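Local coordinates for protein hypothetical glycoside hydrolase (Parabacteroides distasonis, PDB 3TAW) that is of unknown function but probably belongs to the glycoside hydrolase-like proteins of the beta-fructosidase clan, with a five-bladed beta-propeller fold, at residues T10-D15 with A283-F288; L30-Y35 with R96-A101. All coordinates share one frame; numbering follows the deposited sequence.

Interaction 1. Residues T10-D15 with A283-F288; sequences TAWCLD and AGQALF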
loop_
_atom_site.group_PDB
_atom_site.type_symbol
_atom_site.label_atom_id
_atom_site.label_comp_id
_atom_site.label_asym_id
_atom_site.label_seq_id
_atom_site.Cartn_x
_atom_site.Cartn_y
_atom_site.Cartn_z
ATOM N N THR A 10 11.530 -1.477 -21.345
ATOM C CA THR A 10 10.641 -1.727 -20.202
ATOM C C THR A 10 10.442 -3.216 -19.881
ATOM O O THR A 10 9.514 -3.557 -19.154
ATOM C CB THR A 10 9.236 -1.115 -20.409
ATOM O OG1 THR A 10 8.537 -1.848 -21.422
ATOM C CG2 THR A 10 9.318 0.349 -20.766
ATOM N N ALA A 11 11.304 -4.096 -20.406
ATOM C CA ALA A 11 11.257 -5.537 -20.089
ATOM C C ALA A 11 11.330 -5.834 -18.583
ATOM O O ALA A 11 10.815 -6.850 -18.139
ATOM C CB ALA A 11 12.375 -6.280 -20.805
ATOM N N TRP A 12 11.972 -4.947 -17.817
ATOM C CA TRP A 12 12.116 -5.099 -16.360
ATOM C C TRP A 12 10.811 -4.930 -15.589
ATOM O O TRP A 12 10.748 -5.328 -14.422
ATOM C CB TRP A 12 13.113 -4.065 -15.787
ATOM C CG TRP A 12 12.765 -2.630 -16.122
ATOM C CD1 TRP A 12 13.229 -1.898 -17.192
ATOM C CD2 TRP A 12 11.877 -1.753 -15.399
ATOM N NE1 TRP A 12 12.690 -0.632 -17.173
ATOM C CE2 TRP A 12 11.868 -0.511 -16.081
ATOM C CE3 TRP A 12 11.108 -1.888 -14.245
ATOM C CZ2 TRP A 12 11.095 0.572 -15.654
ATOM C CZ3 TRP A 12 10.354 -0.794 -13.805
ATOM C CH2 TRP A 12 10.364 0.421 -14.505
ATOM N N CYS A 13 9.807 -4.299 -16.187
ATOM C CA CYS A 13 8.606 -3.944 -15.421
ATOM C C CYS A 13 7.624 -5.106 -15.320
ATOM O O CYS A 13 7.649 -6.040 -16.105
ATOM C CB CYS A 13 7.948 -2.680 -15.967
ATOM S SG CYS A 13 6.873 -2.895 -17.376
ATOM N N LEU A 14 6.772 -5.051 -14.309
ATOM C CA LEU A 14 5.747 -6.073 -14.138
ATOM C C LEU A 14 4.474 -5.536 -14.785
ATOM O O LEU A 14 3.643 -4.886 -14.151
ATOM C CB LEU A 14 5.552 -6.415 -12.661
ATOM C CG LEU A 14 4.567 -7.560 -12.382
ATOM C CD1 LEU A 14 5.063 -8.870 -12.991
ATOM C CD2 LEU A 14 4.360 -7.703 -10.892
ATOM N N ASP A 15 4.353 -5.797 -16.074
ATOM C CA ASP A 15 3.187 -5.391 -16.841
ATOM C C ASP A 15 2.434 -6.641 -17.296
ATOM O O ASP A 15 2.591 -7.709 -16.706
ATOM C CB ASP A 15 3.588 -4.428 -17.984
ATOM C CG ASP A 15 4.559 -5.029 -18.986
ATOM O OD1 ASP A 15 4.931 -6.218 -18.900
ATOM O OD2 ASP A 15 4.959 -4.247 -19.884
ATOM N N ALA A 283 -1.189 4.239 -12.047
ATOM C CA ALA A 283 -0.076 3.544 -11.441
ATOM C C ALA A 283 1.143 3.470 -12.356
ATOM O O ALA A 283 1.018 3.156 -13.521
ATOM C CB ALA A 283 -0.534 2.116 -11.003
ATOM N N GLY A 284 2.316 3.721 -11.778
ATOM C CA GLY A 284 3.596 3.653 -12.487
ATOM C C GLY A 284 4.550 2.648 -11.858
ATOM O O GLY A 284 4.214 1.953 -10.901
ATOM N N GLN A 285 5.747 2.551 -12.425
ATOM C CA GLN A 285 6.794 1.693 -11.870
ATOM C C GLN A 285 8.146 2.339 -11.989
ATOM O O GLN A 285 8.433 3.024 -12.961
ATOM C CB GLN A 285 6.819 0.300 -12.537
ATOM C CG GLN A 285 5.483 -0.438 -12.378
ATOM C CD GLN A 285 5.505 -1.848 -12.871
ATOM O OE1 GLN A 285 6.570 -2.482 -12.965
ATOM N NE2 GLN A 285 4.313 -2.386 -13.141
ATOM N N ALA A 286 8.962 2.142 -10.965
ATOM C CA ALA A 286 10.354 2.558 -10.970
ATOM C C ALA A 286 11.245 1.346 -10.755
ATOM O O ALA A 286 10.801 0.328 -10.226
ATOM C CB ALA A 286 10.612 3.598 -9.895
ATOM N N LEU A 287 12.510 1.493 -11.126
ATOM C CA LEU A 287 13.518 0.453 -11.014
ATOM C C LEU A 287 14.738 1.046 -10.342
ATOM O O LEU A 287 15.241 2.093 -10.771
ATOM C CB LEU A 287 13.902 -0.059 -12.398
ATOM C CG LEU A 287 14.803 -1.286 -12.464
ATOM C CD1 LEU A 287 13.982 -2.497 -11.946
ATOM C CD2 LEU A 287 15.337 -1.505 -13.894
ATOM N N PHE A 288 15.218 0.392 -9.284
ATOM C CA PHE A 288 16.427 0.821 -8.600
ATOM C C PHE A 288 17.514 -0.236 -8.695
ATOM O O PHE A 288 17.249 -1.430 -8.871
ATOM C CB PHE A 288 16.145 1.097 -7.117
ATOM C CG PHE A 288 15.231 2.269 -6.884
ATOM C CD1 PHE A 288 15.743 3.531 -6.765
ATOM C CD2 PHE A 288 13.845 2.099 -6.822
ATOM C CE1 PHE A 288 14.900 4.620 -6.568
ATOM C CE2 PHE A 288 13.005 3.197 -6.621
ATOM C CZ PHE A 288 13.546 4.445 -6.504
#
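The side-chain amide of Gln285 grips the backbone of Leu14 at both ends. Its NE2 donates to Leu14 O at 2.8 Å, and Leu14 N donates to Gln285 OE1 at 2.9 Å. The second bond lies in the plane of the Gln285 carbonyl, on a lone pair. In the first, NE2 stands above the plane of the Leu14 carbonyl. The two bonds help fix the rotation of the amide and give both OE1 and NE2, on a buried side chain, a partner. Cys13 CB also sits against Gln285 OE1, at 3.3 Å.

Trp12 carries the apolar part of the contact. Leu287 CD2 lies over one face of its five-membered ring, 3.8 Å from the centroid, a CH-pi contact. At the ring edge Trp12 CH2 meets Gln285 O at 3.6 Å. Trp12 CG stands between the backbone N and the carbonyl carbon (chi1 55°), which swings the indole against Leu287 and the strand backbone. Lys352 forms a salt bridge with Asp15 and donates to Cys13 O. The glutamine bonds both N and O of one residue, much as a neighbouring strand can. Strand 281-288 pairs antiparallel with 257-265 and 296-299, consistent with a beta-propeller blade.

Interaction 2. Residues L30-Y35 with R96-A101; sequences LPTKFY and RDTKPA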
loop_
_atom_site.group_PDB
_atom_site.type_symbol
_atom_site.label_atom_id
_atom_site.label_comp_id
_atom_site.label_asym_id
_atom_site.label_seq_id
_atom_site.Cartn_x
_atom_site.Cartn_y
_atom_site.Cartn_z
ATOM N N LEU A 30 -20.462 -3.439 2.880
ATOM C CA LEU A 30 -21.564 -4.248 3.433
ATOM C C LEU A 30 -21.999 -3.624 4.763
ATOM O O LEU A 30 -21.253 -2.864 5.365
ATOM C CB LEU A 30 -21.124 -5.686 3.667
ATOM C CG LEU A 30 -20.767 -6.557 2.444
ATOM C CD1 LEU A 30 -20.112 -7.845 2.943
ATOM C CD2 LEU A 30 -21.996 -6.815 1.510
ATOM N N PRO A 31 -23.218 -3.947 5.227
ATOM C CA PRO A 31 -23.750 -3.386 6.474
ATOM C C PRO A 31 -23.335 -4.117 7.761
ATOM O O PRO A 31 -23.914 -3.878 8.826
ATOM C CB PRO A 31 -25.277 -3.498 6.274
ATOM C CG PRO A 31 -25.451 -4.683 5.425
ATOM C CD PRO A 31 -24.222 -4.750 4.507
ATOM N N THR A 32 -22.317 -4.963 7.664
ATOM C CA THR A 32 -21.824 -5.773 8.762
ATOM C C THR A 32 -21.534 -4.991 10.031
ATOM O O THR A 32 -20.919 -3.926 9.977
ATOM C CB THR A 32 -20.499 -6.422 8.331
ATOM O OG1 THR A 32 -20.600 -6.812 6.941
ATOM C CG2 THR A 32 -20.201 -7.605 9.200
ATOM N N LYS A 33 -21.936 -5.535 11.185
ATOM C CA LYS A 33 -21.655 -4.870 12.450
ATOM C C LYS A 33 -20.572 -5.589 13.241
ATOM O O LYS A 33 -20.460 -6.835 13.193
ATOM C CB LYS A 33 -22.900 -4.836 13.325
ATOM C CG LYS A 33 -24.150 -4.265 12.676
ATOM C CD LYS A 33 -24.032 -2.801 12.362
ATOM C CE LYS A 33 -24.074 -1.904 13.616
ATOM N NZ LYS A 33 -25.436 -1.761 14.235
ATOM N N PHE A 34 -19.807 -4.825 14.005
ATOM C CA PHE A 34 -18.961 -5.389 15.029
ATOM C C PHE A 34 -18.892 -4.462 16.217
ATOM O O PHE A 34 -19.157 -3.258 16.097
ATOM C CB PHE A 34 -17.557 -5.745 14.520
ATOM C CG PHE A 34 -16.482 -4.720 14.825
ATOM C CD1 PHE A 34 -16.547 -3.440 14.308
ATOM C CD2 PHE A 34 -15.397 -5.063 15.617
ATOM C CE1 PHE A 34 -15.544 -2.499 14.601
ATOM C CE2 PHE A 34 -14.373 -4.143 15.894
ATOM C CZ PHE A 34 -14.453 -2.862 15.383
ATOM N N TYR A 35 -18.523 -5.032 17.354
ATOM C CA TYR A 35 -18.418 -4.249 18.578
ATOM C C TYR A 35 -17.050 -3.608 18.674
ATOM O O TYR A 35 -16.023 -4.290 18.895
ATOM C CB TYR A 35 -18.702 -5.074 19.820
ATOM C CG TYR A 35 -18.804 -4.175 21.027
ATOM C CD1 TYR A 35 -19.963 -3.458 21.277
ATOM C CD2 TYR A 35 -17.737 -4.022 21.907
ATOM C CE1 TYR A 35 -20.055 -2.640 22.365
ATOM C CE2 TYR A 35 -17.825 -3.182 23.016
ATOM C CZ TYR A 35 -18.992 -2.485 23.223
ATOM O OH TYR A 35 -19.136 -1.643 24.315
ATOM N N ARG A 96 -15.237 -13.266 3.246
ATOM C CA ARG A 96 -14.884 -12.146 4.146
ATOM C C ARG A 96 -15.310 -12.413 5.574
ATOM O O ARG A 96 -16.431 -12.866 5.814
ATOM C CB ARG A 96 -15.543 -10.854 3.654
ATOM C CG ARG A 96 -15.127 -10.455 2.261
ATOM C CD ARG A 96 -16.157 -9.554 1.601
ATOM N NE ARG A 96 -16.325 -8.258 2.263
ATOM C CZ ARG A 96 -16.995 -7.241 1.730
ATOM N NH1 ARG A 96 -17.593 -7.363 0.549
ATOM N NH2 ARG A 96 -17.053 -6.086 2.387
ATOM N N ASP A 97 -14.425 -12.109 6.512
ATOM C CA ASP A 97 -14.761 -12.118 7.916
ATOM C C ASP A 97 -15.758 -11.004 8.248
ATOM O O ASP A 97 -15.698 -9.897 7.700
ATOM C CB ASP A 97 -13.507 -11.943 8.777
ATOM C CG ASP A 97 -12.716 -13.235 8.957
ATOM O OD1 ASP A 97 -13.088 -14.290 8.368
ATOM O OD2 ASP A 97 -11.727 -13.173 9.714
ATOM N N THR A 98 -16.616 -11.287 9.220
ATOM C CA THR A 98 -17.567 -10.297 9.688
ATOM C C THR A 98 -16.953 -9.339 10.688
ATOM O O THR A 98 -17.506 -8.284 10.916
ATOM C CB THR A 98 -18.814 -10.967 10.319
ATOM O OG1 THR A 98 -18.417 -11.846 11.384
ATOM C CG2 THR A 98 -19.562 -11.732 9.275
ATOM N N LYS A 99 -15.868 -9.748 11.342
ATOM C CA LYS A 99 -15.131 -8.891 12.262
ATOM C C LYS A 99 -13.852 -8.396 11.580
ATOM O O LYS A 99 -13.133 -9.192 11.013
ATOM C CB LYS A 99 -14.744 -9.684 13.514
ATOM C CG LYS A 99 -14.366 -8.848 14.686
ATOM C CD LYS A 99 -13.898 -9.705 15.862
ATOM C CE LYS A 99 -12.463 -10.143 15.691
ATOM N NZ LYS A 99 -11.597 -8.930 15.699
ATOM N N PRO A 100 -13.559 -7.088 11.667
ATOM C CA PRO A 100 -12.260 -6.636 11.166
ATOM C C PRO A 100 -11.097 -7.302 11.924
ATOM O O PRO A 100 -11.210 -7.622 13.123
ATOM C CB PRO A 100 -12.291 -5.120 11.379
ATOM C CG PRO A 100 -13.252 -4.940 12.559
ATOM C CD PRO A 100 -14.286 -6.030 12.405
ATOM N N ALA A 101 -9.990 -7.523 11.218
ATOM C CA ALA A 101 -8.813 -8.172 11.814
ATOM C C ALA A 101 -7.811 -7.177 12.417
ATOM O O ALA A 101 -6.931 -7.582 13.189
ATOM C CB ALA A 101 -8.120 -9.047 10.778
HETATM O O HOH W 1 -18.655 -8.883 13.898
#
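Phe34 and Pro100 pack ring on ring. Pro100 CG sits over the centre of the Phe34 ring, 3.6 Å from the centroid and 9° off the normal, a CH-pi contact. Pro100 CD reaches the inner end of the same face, 3.5 Å from Phe34 CG. The two side chains are set obliquely to each other. Phe34 chi1 is 99°, away from the usual staggered values; with chi2 at -63°, this places the ring face against the proline. Lys99 CG comes near Phe34 CD2 from an oblique direction. Trp45 meets Phe34 edge-to-face and also touches Pro100.

The short hairpin of strands 33-36 and 41-44 is joined here to the loop that follows strand 95-96. That strand is the outermost one of a four-stranded antiparallel sheet, consistent with a beta-propeller blade. The hairpin packs beside this edge of the sheet.

Leu30 and Arg96 form the other end. They approach from opposite directions, and Leu30 CD1 lies over the centre of one face of the Arg96 guanidinium, 3.4 Å from CZ. Arg96 NH2 reaches Lys28 O and makes a salt bridge with Glu46, while NE bonds Tyr66. These bonds fix the orientation of the guanidinium, with one face against the leucine methyl.

Between the two ends Thr32 CG2 rests on Thr98 O at 3.3 Å. The methyl is anti to the backbone N, which turns it to the loop, while Thr32 OG1 bonds Glu46. Thr98 O also accepts a hydrogen bond from Trp45. No hydrogen bond joins the segments directly; a water donates to Lys33 O at 2.8 Å and, weakly, to Thr98 O.

Overall arrangement
From the N terminus the chain first passes through 10-15, whose partner 283-288 begins 268 residues after its end. Interaction 1 therefore closes a very long loop. It ties the N-terminal loop to strand 281-288, in the later part of the chain. The chain next reaches 30-35, and interaction 2 closes a shorter loop at 96-101, which begins 61 residues after its end. That loop lies wholly within the long one, and the two do not cross. Interaction 2 links the small hairpin 33-36 and 41-44 to the four-stranded sheet that ends in strand 95-96. Interactions 1 and 2 sit on opposite sides of the chain's centre. The centres of interactions 1 and 2 are about 36 Å apart.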